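Local structure of WbbM protein (Klebsiella pneumoniae, 6U4B) at residues A[384-392]-A[504-512]; A[396-406]-A[474-485]. The protein is a bifunctional glycosyltransferase that polymerises an O-antigen polysaccharide, and assembles as a trimer. All coordinates share one frame; numbering follows the deposited sequence.

Interaction 1: A[384-392]-A[504-512]; sequences ASTYARLFI and FLDQDIMNK
Arg389 and Asp506 illustrate how a carboxylate on a helix can restrict the way an arginine is turned. The guanidinium meets the acid side-on: NE lies 2.6 Å from Asp506 OD2, with an N-H...O angle of 159°, while NH2 makes a nearly straight bond of 3.2 Å to Asp506 OD1. Both oxygens are approached on their syn sides, and the two flat groups are only 19° from coplanar. The arginine chain, extended at chi2, bends at chi3 (-72°), which swings the guanidinium round to meet the acid.

A water ties the salt bridge to the backbone, donating to Asp506 OD2 at 2.8 Å and to the carbonyl O of Thr386. Against the aliphatic part of the arginine lies Met510, whose CE comes 3.7 Å from Arg389 CD.

Next to the salt bridge the packing is apolar. Leu390 CD1 meets Ile509 CD1, while its CD2 sits 3.7 Å from Met510 CG and also touches Asp506 CB and Ile509 CG2. The side chains of Tyr387 and Leu505 cross at about a right angle, the tyrosine OH 3.6 Å from Leu505 CD2.

Since NE and NH2 are engaged by Asp506, NH1 is left to form a salt bridge with the magnesium ligand Asp406. Arg389 is thus the second-shell residue, which probably helps to position a metal-binding carboxylate, and Asp506 stands one layer further out, probably orienting the arginine.

Interaction 2: A[396-406]-A[474-485]; sequences FRRYDKVVFID and AGIIVFNVKQMV. With MG (magnesium ion), chain C.
The Phe479 ring presents its edge to Phe404, with CE1 3.8 Å from Phe404 CB; Met484 SD and the carbonyl O of Val402 also lie near the plane of that ring. The Phe404 ring in turn has the carbonyl O of Ala474 at its edge, 3.6 Å from CE2. Phe404 reaches this position with CG anti to the backbone N (chi1 170°). Ile392 of the short helix 392-395 packs against both phenylalanines, so that helix covers part of this side, with Arg389 against Phe404 and Met510 against Ile477.

Strands 402-405 and 477-479 run antiparallel. Val402 with Phe479 and Phe404 with Ile477 are hydrogen-bonded pairs, and Phe479 N to Val402 O is short at 2.6 Å. On the other face, the non-hydrogen-bonded pairs bring Val403 CG2 to 4.1 Å from Val478 CG2 and lay Ile405 beside Ile476, pointing the same way.

Where strand 477-479 gives way to a helix, Asn480 is the N-cap, its OD1 accepting from Gln483 N and its ND2 bonding to Asn426 O. Val481 packs against the type I turn 396-399, CG1 lying 3.3 Å from Phe396 O, while Lys482 N bonds to Asp400 O and its NZ forms a salt bridge with Asp400 OD2 at 3.3 Å.

At the far end Asp406 N donates to Gly475 O, fixing the backbone from which the carboxylate extends. Asp406 OD2 binds the magnesium ion at 2.1 Å, OD1 pairs with Arg389, and Asp408 and His560 complete the protein ligands. An aspartate pair just beyond a central strand, with a later histidine, is the DxD metal site of GT-A glycosyltransferases such as family 8.

In the fold
Both contacts belong to the family 8 glycosyltransferase region, their centres about 13 Å apart. Along the chain the order is 384-392, 396-406, 474-485 and 504-512, so interaction 2 falls wholly between the two halves of interaction 1. Interaction 2 lies within the central mixed sheet, where strand 402-405 is also paired with 302-309 and strand 477-479 with 428-432; interaction 1 brings a loop and helix 505-513 against that sheet. They meet near the magnesium ion, where Gln507 OE1 probably accepts a hydrogen bond from Ala474 N. The strand end carries Asp406 to the metal, while the loop places Arg389 beside it, with helix 505-513 behind that arginine.

Interaction 1: A[384-392]-A[504-512]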
loop_
_atom_site.group_PDB
_atom_site.type_symbol
_atom_site.label_atom_id
_atom_site.label_comp_id
_atom_site.label_asym_id
_atom_site.label_seq_id
_atom_site.Cartn_x
_atom_site.Cartn_y
_atom_site.Cartn_z
ATOM N N ALA A 384 -11.938 35.126 -5.752
ATOM C CA ALA A 384 -11.567 34.882 -4.363
ATOM C C ALA A 384 -10.445 33.854 -4.265
ATOM O O ALA A 384 -9.572 33.955 -3.395
ATOM C CB ALA A 384 -12.788 34.425 -3.564
ATOM N N SER A 385 -10.446 32.860 -5.155
ATOM C CA SER A 385 -9.400 31.845 -5.123
ATOM C C SER A 385 -8.079 32.393 -5.652
ATOM O O SER A 385 -7.012 32.075 -5.115
ATOM C CB SER A 385 -9.835 30.616 -5.921
ATOM O OG SER A 385 -10.276 30.981 -7.217
ATOM N N THR A 386 -8.129 33.220 -6.700
ATOM C CA THR A 386 -6.903 33.792 -7.251
ATOM C C THR A 386 -6.171 34.637 -6.214
ATOM O O THR A 386 -4.936 34.648 -6.171
ATOM C CB THR A 386 -7.221 34.629 -8.494
ATOM O OG1 THR A 386 -7.793 33.791 -9.505
ATOM C CG2 THR A 386 -5.959 35.287 -9.044
ATOM N N TYR A 387 -6.917 35.334 -5.356
ATOM C CA TYR A 387 -6.338 36.236 -4.368
ATOM C C TYR A 387 -6.523 35.735 -2.939
ATOM O O TYR A 387 -6.485 36.534 -1.998
ATOM C CB TYR A 387 -6.934 37.635 -4.530
ATOM C CG TYR A 387 -6.621 38.261 -5.869
ATOM C CD1 TYR A 387 -7.489 38.124 -6.946
ATOM C CD2 TYR A 387 -5.447 38.977 -6.059
ATOM C CE1 TYR A 387 -7.197 38.691 -8.172
ATOM C CE2 TYR A 387 -5.148 39.542 -7.279
ATOM C CZ TYR A 387 -6.023 39.399 -8.331
ATOM O OH TYR A 387 -5.717 39.970 -9.544
ATOM N N ALA A 388 -6.701 34.422 -2.764
ATOM C CA ALA A 388 -7.012 33.870 -1.447
ATOM C C ALA A 388 -5.941 34.210 -0.419
ATOM O O ALA A 388 -6.256 34.474 0.748
ATOM C CB ALA A 388 -7.189 32.354 -1.549
ATOM N N ARG A 389 -4.668 34.208 -0.830
ATOM C CA ARG A 389 -3.579 34.468 0.107
ATOM C C ARG A 389 -3.719 35.827 0.785
ATOM O O ARG A 389 -3.332 35.980 1.951
ATOM C CB ARG A 389 -2.234 34.375 -0.616
ATOM C CG ARG A 389 -1.769 32.950 -0.903
ATOM C CD ARG A 389 -0.420 32.957 -1.605
ATOM N NE ARG A 389 -0.527 33.403 -2.989
ATOM C CZ ARG A 389 -0.079 32.718 -4.036
ATOM N NH1 ARG A 389 0.532 31.553 -3.864
ATOM N NH2 ARG A 389 -0.227 33.209 -5.260
ATOM N N LEU A 390 -4.269 36.820 0.081
ATOM C CA LEU A 390 -4.419 38.152 0.657
ATOM C C LEU A 390 -5.355 38.167 1.857
ATOM O O LEU A 390 -5.247 39.062 2.701
ATOM C CB LEU A 390 -4.938 39.131 -0.396
ATOM C CG LEU A 390 -4.122 39.282 -1.677
ATOM C CD1 LEU A 390 -4.746 40.342 -2.572
ATOM C CD2 LEU A 390 -2.678 39.629 -1.353
ATOM N N PHE A 391 -6.266 37.204 1.955
ATOM C CA PHE A 391 -7.266 37.190 3.014
ATOM C C PHE A 391 -6.846 36.364 4.219
ATOM O O PHE A 391 -7.625 36.246 5.171
ATOM C CB PHE A 391 -8.598 36.678 2.459
ATOM C CG PHE A 391 -9.171 37.552 1.381
ATOM C CD1 PHE A 391 -8.866 37.320 0.049
ATOM C CD2 PHE A 391 -9.993 38.621 1.701
ATOM C CE1 PHE A 391 -9.380 38.130 -0.943
ATOM C CE2 PHE A 391 -10.512 39.439 0.709
ATOM C CZ PHE A 391 -10.205 39.193 -0.615
ATOM N N ILE A 392 -5.633 35.799 4.198
ATOM C CA ILE A 392 -5.172 35.000 5.337
ATOM C C ILE A 392 -5.110 35.806 6.628
ATOM O O ILE A 392 -5.585 35.304 7.658
ATOM C CB ILE A 392 -3.844 34.308 4.991
ATOM C CG1 ILE A 392 -4.109 33.132 4.049
ATOM C CG2 ILE A 392 -3.131 33.846 6.255
ATOM C CD1 ILE A 392 -2.871 32.592 3.361
ATOM N N PHE A 504 2.052 39.620 -11.551
ATOM C CA PHE A 504 1.879 38.333 -10.891
ATOM C C PHE A 504 0.869 38.404 -9.750
ATOM O O PHE A 504 1.016 37.712 -8.739
ATOM C CB PHE A 504 3.223 37.799 -10.401
ATOM C CG PHE A 504 4.068 37.223 -11.498
ATOM C CD1 PHE A 504 3.869 35.923 -11.933
ATOM C CD2 PHE A 504 5.046 37.986 -12.109
ATOM C CE1 PHE A 504 4.642 35.389 -12.951
ATOM C CE2 PHE A 504 5.822 37.460 -13.126
ATOM C CZ PHE A 504 5.618 36.161 -13.547
ATOM N N LEU A 505 -0.147 39.249 -9.902
ATOM C CA LEU A 505 -1.371 39.220 -9.087
ATOM C C LEU A 505 -0.994 39.356 -7.612
ATOM O O LEU A 505 -0.219 40.263 -7.266
ATOM C CB LEU A 505 -2.153 37.964 -9.457
ATOM C CG LEU A 505 -2.318 37.663 -10.948
ATOM C CD1 LEU A 505 -3.024 36.331 -11.147
ATOM C CD2 LEU A 505 -3.068 38.781 -11.659
ATOM N N ASP A 506 -1.496 38.491 -6.724
ATOM C CA ASP A 506 -1.274 38.660 -5.292
ATOM C C ASP A 506 0.184 38.468 -4.897
ATOM O O ASP A 506 0.601 38.988 -3.855
ATOM C CB ASP A 506 -2.157 37.694 -4.502
ATOM C CG ASP A 506 -1.890 36.240 -4.850
ATOM O OD1 ASP A 506 -1.707 35.934 -6.048
ATOM O OD2 ASP A 506 -1.861 35.403 -3.925
ATOM N N GLN A 507 0.964 37.729 -5.688
ATOM C CA GLN A 507 2.394 37.639 -5.407
ATOM C C GLN A 507 3.048 39.011 -5.505
ATOM O O GLN A 507 3.890 39.369 -4.671
ATOM C CB GLN A 507 3.071 36.648 -6.357
ATOM C CG GLN A 507 4.548 36.414 -6.036
ATOM C CD GLN A 507 5.164 35.289 -6.852
ATOM O OE1 GLN A 507 5.229 34.146 -6.402
ATOM N NE2 GLN A 507 5.622 35.611 -8.056
ATOM N N ASP A 508 2.659 39.801 -6.509
ATOM C CA ASP A 508 3.167 41.165 -6.625
ATOM C C ASP A 508 2.635 42.050 -5.507
ATOM O O ASP A 508 3.373 42.878 -4.959
ATOM C CB ASP A 508 2.796 41.753 -7.986
ATOM C CG ASP A 508 3.690 41.257 -9.104
ATOM O OD1 ASP A 508 4.716 40.610 -8.806
ATOM O OD2 ASP A 508 3.363 41.523 -10.282
ATOM N N ILE A 509 1.354 41.896 -5.161
ATOM C CA ILE A 509 0.760 42.704 -4.101
ATOM C C ILE A 509 1.478 42.458 -2.781
ATOM O O ILE A 509 1.802 43.401 -2.047
ATOM C CB ILE A 509 -0.746 42.406 -3.988
ATOM C CG1 ILE A 509 -1.483 42.903 -5.233
ATOM C CG2 ILE A 509 -1.327 43.034 -2.729
ATOM C CD1 ILE A 509 -2.944 42.523 -5.274
ATOM N N MET A 510 1.751 41.190 -2.466
ATOM C CA MET A 510 2.408 40.867 -1.205
ATOM C C MET A 510 3.875 41.276 -1.209
ATOM O O MET A 510 4.400 41.682 -0.166
ATOM C CB MET A 510 2.263 39.371 -0.905
ATOM C CG MET A 510 0.833 38.953 -0.577
ATOM S SD MET A 510 0.682 37.215 -0.110
ATOM C CE MET A 510 0.995 36.410 -1.682
ATOM N N ASN A 511 4.553 41.179 -2.355
ATOM C CA ASN A 511 5.931 41.655 -2.425
ATOM C C ASN A 511 6.005 43.157 -2.174
ATOM O O ASN A 511 6.939 43.643 -1.526
ATOM C CB ASN A 511 6.539 41.306 -3.781
ATOM C CG ASN A 511 7.361 40.031 -3.739
ATOM O OD1 ASN A 511 8.528 40.049 -3.352
ATOM N ND2 ASN A 511 6.756 38.917 -4.140
ATOM N N LYS A 512 5.020 43.907 -2.668
ATOM C CA LYS A 512 5.003 45.348 -2.448
ATOM C C LYS A 512 4.688 45.680 -0.995
ATOM O O LYS A 512 5.376 46.496 -0.371
ATOM C CB LYS A 512 3.994 46.007 -3.392
ATOM C CG LYS A 512 3.635 47.448 -3.034
ATOM C CD LYS A 512 2.848 48.117 -4.156
ATOM C CE LYS A 512 2.150 49.385 -3.677
ATOM N NZ LYS A 512 3.088 50.386 -3.101
HETATM O O HOH W 1 -3.856 33.467 -4.116
#

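Interaction 2: A[396-406]-A[474-485]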
loop_
_atom_site.group_PDB
_atom_site.type_symbol
_atom_site.label_atom_id
_atom_site.label_comp_id
_atom_site.label_asym_id
_atom_site.label_seq_id
_atom_site.Cartn_x
_atom_site.Cartn_y
_atom_site.Cartn_z
ATOM N N PHE A 396 -7.740 34.172 9.424
ATOM C CA PHE A 396 -6.941 33.506 10.445
ATOM C C PHE A 396 -6.412 34.475 11.496
ATOM O O PHE A 396 -5.382 34.207 12.124
ATOM C CB PHE A 396 -5.791 32.739 9.792
ATOM C CG PHE A 396 -6.250 31.608 8.919
ATOM C CD1 PHE A 396 -6.458 30.350 9.456
ATOM C CD2 PHE A 396 -6.496 31.806 7.571
ATOM C CE1 PHE A 396 -6.888 29.306 8.664
ATOM C CE2 PHE A 396 -6.928 30.764 6.771
ATOM C CZ PHE A 396 -7.127 29.511 7.320
ATOM N N ARG A 397 -7.120 35.585 11.725
ATOM C CA ARG A 397 -6.654 36.625 12.636
ATOM C C ARG A 397 -6.571 36.167 14.088
ATOM O O ARG A 397 -5.987 36.883 14.907
ATOM C CB ARG A 397 -7.559 37.856 12.536
ATOM C CG ARG A 397 -9.018 37.616 12.915
ATOM C CD ARG A 397 -9.821 38.907 12.813
ATOM N NE ARG A 397 -11.244 38.705 13.070
ATOM C CZ ARG A 397 -12.124 38.335 12.146
ATOM N NH1 ARG A 397 -11.725 38.115 10.901
ATOM N NH2 ARG A 397 -13.403 38.178 12.469
ATOM N N ARG A 398 -7.128 35.007 14.427
ATOM C CA ARG A 398 -7.016 34.463 15.775
ATOM C C ARG A 398 -5.818 33.538 15.940
ATOM O O ARG A 398 -5.630 32.976 17.024
ATOM C CB ARG A 398 -8.307 33.733 16.154
ATOM C CG ARG A 398 -9.451 34.692 16.420
ATOM C CD ARG A 398 -10.800 34.004 16.443
ATOM N NE ARG A 398 -11.861 34.952 16.123
ATOM C CZ ARG A 398 -13.159 34.701 16.245
ATOM N NH1 ARG A 398 -13.572 33.525 16.694
ATOM N NH2 ARG A 398 -14.045 35.634 15.924
ATOM N N TYR A 399 -5.008 33.374 14.901
ATOM C CA TYR A 399 -3.777 32.603 14.961
ATOM C C TYR A 399 -2.585 33.540 15.123
ATOM O O TYR A 399 -2.596 34.673 14.638
ATOM C CB TYR A 399 -3.601 31.763 13.693
ATOM C CG TYR A 399 -4.537 30.582 13.578
ATOM C CD1 TYR A 399 -4.072 29.289 13.770
ATOM C CD2 TYR A 399 -5.881 30.755 13.269
ATOM C CE1 TYR A 399 -4.915 28.199 13.662
ATOM C CE2 TYR A 399 -6.736 29.670 13.161
ATOM C CZ TYR A 399 -6.244 28.392 13.359
ATOM O OH TYR A 399 -7.083 27.304 13.251
ATOM N N ASP A 400 -1.553 33.058 15.818
ATOM C CA ASP A 400 -0.314 33.827 15.911
ATOM C C ASP A 400 0.480 33.736 14.614
ATOM O O ASP A 400 0.838 34.760 14.022
ATOM C CB ASP A 400 0.533 33.349 17.092
ATOM C CG ASP A 400 0.020 33.862 18.422
ATOM O OD1 ASP A 400 0.291 33.214 19.456
ATOM O OD2 ASP A 400 -0.667 34.906 18.431
ATOM N N LYS A 401 0.764 32.517 14.158
ATOM C CA LYS A 401 1.459 32.305 12.897
ATOM C C LYS A 401 0.784 31.182 12.120
ATOM O O LYS A 401 0.223 30.249 12.698
ATOM C CB LYS A 401 2.948 31.984 13.107
ATOM C CG LYS A 401 3.756 33.161 13.623
ATOM C CD LYS A 401 5.253 32.927 13.499
ATOM C CE LYS A 401 5.718 31.783 14.380
ATOM N NZ LYS A 401 7.202 31.668 14.380
ATOM N N VAL A 402 0.863 31.284 10.796
ATOM C CA VAL A 402 0.190 30.379 9.871
ATOM C C VAL A 402 1.104 30.144 8.672
ATOM O O VAL A 402 1.738 31.077 8.170
ATOM C CB VAL A 402 -1.169 30.963 9.425
ATOM C CG1 VAL A 402 -1.511 30.535 8.012
ATOM C CG2 VAL A 402 -2.269 30.566 10.397
ATOM N N VAL A 403 1.170 28.895 8.213
ATOM C CA VAL A 403 1.982 28.518 7.061
ATOM C C VAL A 403 1.061 28.277 5.873
ATOM O O VAL A 403 0.237 27.354 5.898
ATOM C CB VAL A 403 2.835 27.272 7.347
ATOM C CG1 VAL A 403 3.667 26.910 6.129
ATOM C CG2 VAL A 403 3.721 27.504 8.559
ATOM N N PHE A 404 1.190 29.106 4.839
ATOM C CA PHE A 404 0.517 28.838 3.576
ATOM C C PHE A 404 1.441 28.066 2.647
ATOM O O PHE A 404 2.653 28.296 2.621
ATOM C CB PHE A 404 0.066 30.126 2.879
ATOM C CG PHE A 404 -0.427 29.900 1.470
ATOM C CD1 PHE A 404 -1.760 29.615 1.233
ATOM C CD2 PHE A 404 0.451 29.934 0.390
ATOM C CE1 PHE A 404 -2.215 29.384 -0.048
ATOM C CE2 PHE A 404 0.003 29.692 -0.892
ATOM C CZ PHE A 404 -1.332 29.424 -1.112
ATOM N N ILE A 405 0.855 27.167 1.858
ATOM C CA ILE A 405 1.621 26.415 0.871
ATOM C C ILE A 405 0.748 26.187 -0.355
ATOM O O ILE A 405 -0.443 25.883 -0.238
ATOM C CB ILE A 405 2.152 25.090 1.467
ATOM C CG1 ILE A 405 3.010 24.332 0.448
ATOM C CG2 ILE A 405 1.009 24.220 1.992
ATOM C CD1 ILE A 405 3.724 23.131 1.037
ATOM N N ASP A 406 1.346 26.356 -1.534
ATOM C CA ASP A 406 0.655 26.071 -2.785
ATOM C C ASP A 406 0.168 24.624 -2.823
ATOM O O ASP A 406 0.772 23.722 -2.233
ATOM C CB ASP A 406 1.582 26.328 -3.975
ATOM C CG ASP A 406 1.452 27.732 -4.530
ATOM O OD1 ASP A 406 0.795 28.579 -3.886
ATOM O OD2 ASP A 406 2.006 27.984 -5.622
ATOM N N ALA A 474 5.698 33.131 -3.661
ATOM C CA ALA A 474 4.511 33.008 -2.822
ATOM C C ALA A 474 4.020 31.571 -2.670
ATOM O O ALA A 474 2.943 31.359 -2.102
ATOM C CB ALA A 474 3.378 33.875 -3.382
ATOM N N GLY A 475 4.779 30.588 -3.156
ATOM C CA GLY A 475 4.351 29.201 -3.071
ATOM C C GLY A 475 4.403 28.620 -1.674
ATOM O O GLY A 475 3.781 27.585 -1.422
ATOM N N ILE A 476 5.146 29.252 -0.767
ATOM C CA ILE A 476 5.151 28.857 0.636
ATOM C C ILE A 476 5.475 30.092 1.469
ATOM O O ILE A 476 6.486 30.766 1.243
ATOM C CB ILE A 476 6.124 27.684 0.893
ATOM C CG1 ILE A 476 5.930 27.103 2.297
ATOM C CG2 ILE A 476 7.582 28.074 0.656
ATOM C CD1 ILE A 476 6.610 25.748 2.483
ATOM N N ILE A 477 4.589 30.433 2.402
ATOM C CA ILE A 477 4.698 31.670 3.167
ATOM C C ILE A 477 4.329 31.390 4.615
ATOM O O ILE A 477 3.262 30.832 4.891
ATOM C CB ILE A 477 3.784 32.781 2.609
ATOM C CG1 ILE A 477 4.020 33.004 1.114
ATOM C CG2 ILE A 477 4.008 34.074 3.372
ATOM C CD1 ILE A 477 3.026 33.954 0.478
ATOM N N VAL A 478 5.193 31.796 5.539
ATOM C CA VAL A 478 4.853 31.812 6.956
ATOM C C VAL A 478 4.298 33.195 7.272
ATOM O O VAL A 478 5.032 34.186 7.272
ATOM C CB VAL A 478 6.060 31.486 7.840
ATOM C CG1 VAL A 478 5.635 31.448 9.303
ATOM C CG2 VAL A 478 6.680 30.159 7.423
ATOM N N PHE A 479 2.998 33.264 7.533
ATOM C CA PHE A 479 2.360 34.525 7.872
ATOM C C PHE A 479 2.562 34.832 9.349
ATOM O O PHE A 479 2.245 34.007 10.212
ATOM C CB PHE A 479 0.866 34.477 7.546
ATOM C CG PHE A 479 0.555 34.636 6.085
ATOM C CD1 PHE A 479 0.753 33.590 5.200
ATOM C CD2 PHE A 479 0.052 35.830 5.600
ATOM C CE1 PHE A 479 0.462 33.738 3.857
ATOM C CE2 PHE A 479 -0.241 35.982 4.260
ATOM C CZ PHE A 479 -0.037 34.936 3.387
ATOM N N ASN A 480 3.102 36.016 9.639
ATOM C CA ASN A 480 3.135 36.534 11.006
ATOM C C ASN A 480 1.814 37.260 11.240
ATOM O O ASN A 480 1.722 38.490 11.202
ATOM C CB ASN A 480 4.337 37.447 11.215
ATOM C CG ASN A 480 4.513 37.860 12.666
ATOM O OD1 ASN A 480 3.620 37.672 13.494
ATOM N ND2 ASN A 480 5.668 38.434 12.980
ATOM N N VAL A 481 0.768 36.465 11.481
ATOM C CA VAL A 481 -0.584 37.011 11.572
ATOM C C VAL A 481 -0.689 38.002 12.723
ATOM O O VAL A 481 -1.298 39.071 12.583
ATOM C CB VAL A 481 -1.613 35.874 11.707
ATOM C CG1 VAL A 481 -3.016 36.442 11.852
ATOM C CG2 VAL A 481 -1.537 34.944 10.506
ATOM N N LYS A 482 -0.093 37.671 13.873
ATOM C CA LYS A 482 -0.177 38.558 15.032
ATOM C C LYS A 482 0.364 39.946 14.711
ATOM O O LYS A 482 -0.219 40.956 15.124
ATOM C CB LYS A 482 0.573 37.954 16.220
ATOM C CG LYS A 482 0.756 38.929 17.376
ATOM C CD LYS A 482 0.413 38.304 18.718
ATOM C CE LYS A 482 1.434 37.259 19.129
ATOM N NZ LYS A 482 1.158 36.744 20.501
ATOM N N GLN A 483 1.470 40.017 13.968
ATOM C CA GLN A 483 2.002 41.318 13.576
ATOM C C GLN A 483 1.099 41.994 12.553
ATOM O O GLN A 483 0.908 43.215 12.600
ATOM C CB GLN A 483 3.419 41.164 13.026
ATOM C CG GLN A 483 4.178 42.472 12.897
ATOM C CD GLN A 483 4.452 43.121 14.241
ATOM O OE1 GLN A 483 4.587 42.439 15.257
ATOM N NE2 GLN A 483 4.528 44.446 14.253
ATOM N N MET A 484 0.533 41.219 11.622
ATOM C CA MET A 484 -0.377 41.795 10.638
ATOM C C MET A 484 -1.636 42.349 11.290
ATOM O O MET A 484 -2.198 43.338 10.808
ATOM C CB MET A 484 -0.746 40.750 9.583
ATOM C CG MET A 484 0.403 40.347 8.686
ATOM S SD MET A 484 -0.113 39.237 7.366
ATOM C CE MET A 484 1.446 38.999 6.523
ATOM N N VAL A 485 -2.096 41.726 12.377
ATOM C CA VAL A 485 -3.261 42.243 13.086
ATOM C C VAL A 485 -2.935 43.579 13.741
ATOM O O VAL A 485 -3.736 44.522 13.690
ATOM C CB VAL A 485 -3.760 41.209 14.113
ATOM C CG1 VAL A 485 -4.788 41.838 15.045
ATOM C CG2 VAL A 485 -4.349 40.004 13.401
HETATM MG MG MG C . 2.407 26.718 -7.306
#